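Local coordinates for Rep (PDB 3VW4), which binds the replication origin of plasmid ColE2-P9 through this DNA-binding domain and starts plasmid replication as an initiator-primase that unwinds the duplex, at residues 24-27 against 28-31; 33-36 against 37-41; 45-48 against 49-52. All blocks are in the same frame, centred on the assembly; numbering follows the deposited sequence.

Interaction 1. Residues 24-27 against 28-31; sequences AIRQ and GWPV. With nucleotides of chain D.
W29 lays one face of its indole over the backbone of I25 and R26, the turn it has just left, with both of its own backbone angles positive. The connection between helices 7-24 and 32-49 is a type I beta turn from A24 to Q27 running into an inverse gamma turn centred on Q27, whose bond from G28 N to R26 O is weak. W29 N then donates to I25 O at 3.0 Å, almost in line with the carbonyl though bent at the hydrogen. The same oxygen also lies over the indole face, and R26 CA makes a CH-pi contact there, 4.1 Å from the centroid of the five-membered ring. Further along the ring, I25 CG2 meets W29 CZ3 at 3.8 Å. Between the two residues G28 has a positive phi (116°), a value glycine readily adopts. Beyond the ring, R26 bends at chi3 (-99°) and carries its guanidinium to the phosphate of DA5 of chain D, which lies at its edge; the modelled separation is too short to trust. The guanidinium also makes a cation-pi contact with F79, while W29 packs on an adenine base of the bound DNA. The aliphatic part of R26 still belongs to the turn: its CG rests 3.7 Å from W29 CZ2.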
loop_
_atom_site.group_PDB
_atom_site.type_symbol
_atom_site.label_atom_id
_atom_site.label_comp_id
_atom_site.label_asym_id
_atom_site.label_seq_id
_atom_site.Cartn_x
_atom_site.Cartn_y
_atom_site.Cartn_z
ATOM N N ALA A 24 4.429 -5.922 -5.846
ATOM C CA ALA A 24 4.623 -6.093 -7.254
ATOM C C ALA A 24 3.522 -6.930 -7.938
ATOM O O ALA A 24 3.266 -6.714 -9.152
ATOM C CB ALA A 24 5.986 -6.703 -7.535
ATOM N N ILE A 25 2.903 -7.870 -7.227
ATOM C CA ILE A 25 1.933 -8.788 -7.803
ATOM C C ILE A 25 0.778 -7.989 -8.426
ATOM O O ILE A 25 0.216 -8.364 -9.426
ATOM C CB ILE A 25 1.425 -9.798 -6.740
ATOM C CG1 ILE A 25 0.892 -11.045 -7.413
ATOM C CG2 ILE A 25 0.483 -9.172 -5.704
ATOM C CD1 ILE A 25 0.541 -12.128 -6.456
ATOM N N ARG A 26 0.471 -6.848 -7.831
ATOM C CA ARG A 26 -0.549 -5.967 -8.354
ATOM C C ARG A 26 -0.166 -5.344 -9.704
ATOM O O ARG A 26 -0.980 -4.689 -10.341
ATOM C CB ARG A 26 -0.664 -4.808 -7.436
ATOM C CG ARG A 26 -1.681 -4.913 -6.382
ATOM C CD ARG A 26 -1.783 -3.497 -5.831
ATOM N NE ARG A 26 -0.993 -3.428 -4.636
ATOM C CZ ARG A 26 -0.353 -2.360 -4.212
ATOM N NH1 ARG A 26 -0.399 -1.234 -4.892
ATOM N NH2 ARG A 26 0.304 -2.423 -3.075
ATOM N N GLN A 27 1.060 -5.493 -10.150
ATOM C CA GLN A 27 1.388 -4.854 -11.425
ATOM C C GLN A 27 1.179 -5.828 -12.529
ATOM O O GLN A 27 2.126 -6.378 -13.010
ATOM C CB GLN A 27 2.830 -4.373 -11.391
ATOM C CG GLN A 27 3.012 -3.353 -10.252
ATOM C CD GLN A 27 4.453 -2.988 -9.921
ATOM O OE1 GLN A 27 4.676 -2.243 -8.967
ATOM N NE2 GLN A 27 5.437 -3.498 -10.689
ATOM N N GLY A 28 -0.052 -6.144 -12.853
ATOM C CA GLY A 28 -0.293 -7.092 -13.902
ATOM C C GLY A 28 -0.980 -8.360 -13.463
ATOM O O GLY A 28 -1.677 -8.971 -14.263
ATOM N N TRP A 29 -0.837 -8.749 -12.188
ATOM C CA TRP A 29 -1.386 -9.996 -11.652
ATOM C C TRP A 29 -0.915 -11.100 -12.571
ATOM O O TRP A 29 -1.720 -11.855 -13.147
ATOM C CB TRP A 29 -2.915 -9.954 -11.516
ATOM C CG TRP A 29 -3.375 -8.989 -10.508
ATOM C CD1 TRP A 29 -3.886 -7.735 -10.726
ATOM C CD2 TRP A 29 -3.361 -9.134 -9.027
ATOM N NE1 TRP A 29 -4.197 -7.114 -9.546
ATOM C CE2 TRP A 29 -3.883 -7.877 -8.490
ATOM C CE3 TRP A 29 -2.964 -10.134 -8.136
ATOM C CZ2 TRP A 29 -4.042 -7.657 -7.129
ATOM C CZ3 TRP A 29 -3.095 -9.889 -6.732
ATOM C CH2 TRP A 29 -3.633 -8.673 -6.258
ATOM N N PRO A 30 0.398 -11.200 -12.771
ATOM C CA PRO A 30 0.828 -12.238 -13.707
ATOM C C PRO A 30 0.332 -13.644 -13.294
ATOM O O PRO A 30 0.387 -13.976 -12.130
ATOM C CB PRO A 30 2.346 -12.151 -13.645
ATOM C CG PRO A 30 2.628 -11.546 -12.322
ATOM C CD PRO A 30 1.543 -10.551 -12.106
ATOM N N VAL A 31 -0.143 -14.451 -14.243
ATOM C CA VAL A 31 -0.522 -15.822 -13.980
ATOM C C VAL A 31 0.588 -16.530 -13.296
ATOM O O VAL A 31 1.756 -16.117 -13.376
ATOM C CB VAL A 31 -0.946 -16.554 -15.283
ATOM C CG1 VAL A 31 -2.227 -15.938 -15.856
ATOM C CG2 VAL A 31 0.161 -16.563 -16.293
ATOM P P DA D 5 1.281 -1.626 -0.215
ATOM O OP1 DA D 5 1.460 -1.210 -1.628
ATOM O OP2 DA D 5 2.432 -1.770 0.671
ATOM O "O5'" DA D 5 0.080 -0.680 0.154
ATOM C "C5'" DA D 5 0.328 0.425 0.915
ATOM C "C4'" DA D 5 0.094 1.624 0.050
ATOM O "O4'" DA D 5 0.291 2.707 0.975
ATOM C "C3'" DA D 5 1.161 1.815 -1.021
ATOM O "O3'" DA D 5 0.656 2.772 -1.948
ATOM C "C2'" DA D 5 2.273 2.475 -0.240
ATOM C "C1'" DA D 5 1.426 3.454 0.551
ATOM N N9 DA D 5 2.028 4.071 1.737
ATOM C C8 DA D 5 2.329 5.388 2.035
ATOM N N7 DA D 5 2.839 5.554 3.233
ATOM C C5 DA D 5 2.851 4.271 3.764
ATOM C C6 DA D 5 3.276 3.769 4.993
ATOM N N6 DA D 5 3.791 4.524 5.959
ATOM N N1 DA D 5 3.146 2.441 5.205
ATOM C C2 DA D 5 2.614 1.679 4.233
ATOM N N3 DA D 5 2.169 2.038 3.040
ATOM C C4 DA D 5 2.330 3.356 2.861
#

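Interaction 2. Residues 33-36 against 37-41; sequences SQWL and DAVIQ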
loop_
_atom_site.group_PDB
_atom_site.type_symbol
_atom_site.label_atom_id
_atom_site.label_comp_id
_atom_site.label_asym_id
_atom_site.label_seq_id
_atom_site.Cartn_x
_atom_site.Cartn_y
_atom_site.Cartn_z
ATOM N N SER A 33 2.696 -19.242 -13.640
ATOM C CA SER A 33 3.963 -19.672 -14.226
ATOM C C SER A 33 4.863 -18.474 -14.482
ATOM O O SER A 33 6.093 -18.583 -14.369
ATOM C CB SER A 33 3.758 -20.449 -15.487
ATOM O OG SER A 33 2.900 -19.710 -16.310
ATOM N N GLN A 34 4.265 -17.313 -14.780
ATOM C CA GLN A 34 5.079 -16.141 -15.059
ATOM C C GLN A 34 5.542 -15.478 -13.751
ATOM O O GLN A 34 6.661 -15.030 -13.629
ATOM C CB GLN A 34 4.358 -15.151 -15.973
ATOM C CG GLN A 34 4.267 -15.526 -17.430
ATOM C CD GLN A 34 5.477 -16.195 -17.994
ATOM O OE1 GLN A 34 5.360 -17.267 -18.534
ATOM N NE2 GLN A 34 6.625 -15.597 -17.895
ATOM N N TRP A 35 4.660 -15.456 -12.775
ATOM C CA TRP A 35 4.947 -14.917 -11.478
ATOM C C TRP A 35 6.068 -15.715 -10.840
ATOM O O TRP A 35 6.931 -15.203 -10.168
ATOM C CB TRP A 35 3.646 -15.027 -10.683
ATOM C CG TRP A 35 3.749 -14.474 -9.293
ATOM C CD1 TRP A 35 3.389 -15.102 -8.105
ATOM C CD2 TRP A 35 4.204 -13.127 -8.919
ATOM N NE1 TRP A 35 3.631 -14.261 -7.039
ATOM C CE2 TRP A 35 4.143 -13.057 -7.490
ATOM C CE3 TRP A 35 4.692 -12.023 -9.626
ATOM C CZ2 TRP A 35 4.550 -11.963 -6.814
ATOM C CZ3 TRP A 35 5.106 -10.898 -8.912
ATOM C CH2 TRP A 35 5.016 -10.880 -7.542
ATOM N N LEU A 36 6.095 -17.007 -11.083
ATOM C CA LEU A 36 7.088 -17.827 -10.416
ATOM C C LEU A 36 8.409 -17.386 -10.965
ATOM O O LEU A 36 9.342 -17.158 -10.182
ATOM C CB LEU A 36 6.879 -19.272 -10.703
ATOM C CG LEU A 36 7.359 -20.335 -9.750
ATOM C CD1 LEU A 36 7.825 -21.523 -10.592
ATOM C CD2 LEU A 36 8.439 -19.861 -8.782
ATOM N N ASP A 37 8.501 -17.241 -12.295
ATOM C CA ASP A 37 9.740 -16.839 -12.893
ATOM C C ASP A 37 10.127 -15.428 -12.426
ATOM O O ASP A 37 11.270 -15.210 -11.982
ATOM C CB ASP A 37 9.681 -17.006 -14.382
ATOM C CG ASP A 37 9.614 -18.508 -14.820
ATOM O OD1 ASP A 37 9.948 -19.486 -13.968
ATOM O OD2 ASP A 37 9.263 -18.735 -16.088
ATOM N N ALA A 38 9.133 -14.547 -12.352
ATOM C CA ALA A 38 9.369 -13.189 -11.909
ATOM C C ALA A 38 10.046 -13.104 -10.532
ATOM O O ALA A 38 11.036 -12.328 -10.388
ATOM C CB ALA A 38 8.129 -12.332 -11.940
ATOM N N VAL A 39 9.560 -13.878 -9.560
ATOM C CA VAL A 39 10.013 -13.724 -8.220
ATOM C C VAL A 39 11.408 -14.337 -8.066
ATOM O O VAL A 39 12.353 -13.661 -7.579
ATOM C CB VAL A 39 9.032 -14.376 -7.297
ATOM C CG1 VAL A 39 9.631 -14.652 -5.915
ATOM C CG2 VAL A 39 7.788 -13.511 -7.268
ATOM N N ILE A 40 11.586 -15.561 -8.553
ATOM C CA ILE A 40 12.917 -16.131 -8.616
ATOM C C ILE A 40 13.907 -15.145 -9.217
ATOM O O ILE A 40 14.979 -14.968 -8.716
ATOM C CB ILE A 40 12.932 -17.400 -9.470
ATOM C CG1 ILE A 40 12.023 -18.437 -8.814
ATOM C CG2 ILE A 40 14.361 -17.908 -9.692
ATOM C CD1 ILE A 40 11.954 -19.728 -9.642
ATOM N N GLN A 41 13.512 -14.475 -10.281
ATOM C CA GLN A 41 14.421 -13.574 -10.936
ATOM C C GLN A 41 14.787 -12.380 -10.025
ATOM O O GLN A 41 15.940 -11.966 -9.952
ATOM C CB GLN A 41 13.789 -13.183 -12.202
ATOM C CG GLN A 41 14.402 -12.046 -12.916
ATOM C CD GLN A 41 13.874 -11.995 -14.344
ATOM O OE1 GLN A 41 14.552 -12.488 -15.262
ATOM N NE2 GLN A 41 12.628 -11.438 -14.546
#
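W35 and V39, one helical turn apart, meet methyl to ring face: V39 CG2 stands 3.6 Å from the centroid of the six-membered ring of W35, 12° off its normal, a CH-pi contact. The indole swings out with CG anti to the backbone N (chi1 -179°), a torsion that carries the ring along the helix to the level of V39. V39 answers with CG1 anti to its N (chi1 162°), a setting that turns CG2 to the ring. A38 CB approaches the same indole obliquely, 4.2 Å from W35 CE3. A second pair follows the same i to i+4 spacing, with L36 CD2 touching I40 CD1 at 3.6 Å. The backbone beneath is ordinary alpha helix, V39 N donating to W35 O at 3.0 Å and I40 N to L36 O at 3.2 Å. Within helix 32-49, W35 is buried: A21 of helix 7-24 and A67 of helix 56-73 pack on it, T70 takes the hydrogen bond of its NE1, and V39 reaches V17 and W20 on helix 7-24 and I66 on helix 56-73.

Interaction 3. Residues 45-48 against 49-52; sequences MYNA and SLPV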
loop_
_atom_site.group_PDB
_atom_site.type_symbol
_atom_site.label_atom_id
_atom_site.label_comp_id
_atom_site.label_asym_id
_atom_site.label_seq_id
_atom_site.Cartn_x
_atom_site.Cartn_y
_atom_site.Cartn_z
ATOM N N MET A 45 18.466 -11.256 -8.447
ATOM C CA MET A 45 19.115 -9.997 -8.601
ATOM C C MET A 45 19.732 -9.591 -7.259
ATOM O O MET A 45 20.870 -9.115 -7.222
ATOM C CB MET A 45 18.171 -8.921 -9.196
ATOM C CG MET A 45 18.685 -7.496 -9.180
ATOM S SD MET A 45 17.270 -6.358 -9.075
ATOM C CE MET A 45 16.522 -6.805 -7.471
ATOM N N TYR A 46 19.018 -9.826 -6.160
ATOM C CA TYR A 46 19.637 -9.523 -4.850
ATOM C C TYR A 46 20.840 -10.413 -4.547
ATOM O O TYR A 46 21.812 -9.954 -3.957
ATOM C CB TYR A 46 18.639 -9.520 -3.676
ATOM C CG TYR A 46 17.611 -8.451 -3.774
ATOM C CD1 TYR A 46 17.937 -7.106 -3.682
ATOM C CD2 TYR A 46 16.303 -8.781 -3.965
ATOM C CE1 TYR A 46 16.954 -6.119 -3.793
ATOM C CE2 TYR A 46 15.329 -7.834 -4.058
ATOM C CZ TYR A 46 15.636 -6.507 -3.973
ATOM O OH TYR A 46 14.556 -5.588 -4.106
ATOM N N ASN A 47 20.757 -11.661 -4.971
ATOM C CA ASN A 47 21.729 -12.640 -4.637
ATOM C C ASN A 47 23.058 -12.270 -5.279
ATOM O O ASN A 47 24.101 -12.474 -4.711
ATOM C CB ASN A 47 21.243 -14.001 -5.088
ATOM C CG ASN A 47 22.168 -15.109 -4.690
ATOM O OD1 ASN A 47 22.473 -15.278 -3.523
ATOM N ND2 ASN A 47 22.602 -15.901 -5.648
ATOM N N ALA A 48 23.002 -11.693 -6.467
ATOM C CA ALA A 48 24.171 -11.419 -7.262
ATOM C C ALA A 48 24.964 -10.249 -6.627
ATOM O O ALA A 48 26.179 -10.149 -6.765
ATOM C CB ALA A 48 23.729 -11.084 -8.665
ATOM N N SER A 49 24.236 -9.414 -5.907
ATOM C CA SER A 49 24.779 -8.475 -4.963
ATOM C C SER A 49 25.654 -8.992 -3.804
ATOM O O SER A 49 26.616 -8.356 -3.483
ATOM C CB SER A 49 23.644 -7.646 -4.393
ATOM O OG SER A 49 23.363 -6.717 -5.427
ATOM N N LEU A 50 25.301 -10.100 -3.175
ATOM C CA LEU A 50 26.037 -10.569 -2.018
ATOM C C LEU A 50 27.436 -10.889 -2.421
ATOM O O LEU A 50 27.658 -11.354 -3.523
ATOM C CB LEU A 50 25.430 -11.856 -1.492
ATOM C CG LEU A 50 24.021 -11.728 -0.963
ATOM C CD1 LEU A 50 23.426 -13.094 -0.645
ATOM C CD2 LEU A 50 24.013 -10.775 0.226
ATOM N N PRO A 51 28.386 -10.689 -1.514
ATOM C CA PRO A 51 29.752 -11.022 -1.794
ATOM C C PRO A 51 29.906 -12.525 -2.122
ATOM O O PRO A 51 30.724 -12.894 -2.992
ATOM C CB PRO A 51 30.465 -10.656 -0.480
ATOM C CG PRO A 51 29.593 -9.665 0.173
ATOM C CD PRO A 51 28.220 -10.132 -0.160
ATOM N N VAL A 52 29.158 -13.383 -1.417
ATOM C CA VAL A 52 29.193 -14.796 -1.697
ATOM C C VAL A 52 27.804 -15.268 -1.952
ATOM O O VAL A 52 27.139 -15.767 -1.074
ATOM C CB VAL A 52 29.865 -15.630 -0.600
ATOM C CG1 VAL A 52 30.116 -17.024 -1.121
ATOM C CG2 VAL A 52 31.205 -15.031 -0.198
#
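N47 and L50 meet where the chain passes from helix 32-49 into the loop toward helix 56-73, their side chains crossing at about a right angle. The close-packed part centres on the carbonyl of N47. L50 N donates to N47 O at 3.1 Å, an i to i+3 bond; it is far from straight, with 138° at the hydrogen, and the donor stands well above the carbonyl plane. L50 CB comes within 3.5 Å of N47 O, and L50 CD1 lies 3.7 Å from N47 OD1. The amide reaches this place because CG is anti to the backbone N (chi1 -176°), which sends the buried side chain along the helix toward the loop. There OD1 accepts a hydrogen bond from L54 N, which ties the loop beyond the turn back to the helix, while L13 of helix 7-24 packs on N47.

The other side is looser and faces solvent. S49 is exposed there, and although its CB lies against the carbonyl of Y46, S49 OG stays 3.9 Å from both Y46 O and M45 O. Y46 belongs to neither side: its ring leads away from the loop to lie on L13, K16 and V17 of helix 7-24, with M45 CE over its centre. Further on, V52 O accepts a bond from R9 NH1, a second link between this loop and helix 7-24.

The chemistry is therefore mainly polar and backbone-led: one bent main-chain bond and the bond of the N47 amide to L54 N join loop to helix, and L50 lays aliphatic carbons against the oxygens of N47 rather than against another apolar side chain of the two segments.

Overall arrangement
The three contacts follow one another along the chain. Interactions 1 and 3 are surface turns near the two ends of helix 32-49, and interaction 2, partly buried, is a stretch of that helix facing helices 7-24 and 56-73. Interactions 1 and 2 touch through W35: P30 and I25 pack against its indole, and the turn beside the DNA thereby rests on W35 of helix 32-49. Interaction 3 adjoins interaction 2 in sequence without further contact, its centre about 18 Å from that of interaction 2. Chemistry follows place: aromatic and cationic groups at the DNA in 24-31, apolar side chains in 33-41, and backbone and amide bonds in 45-52.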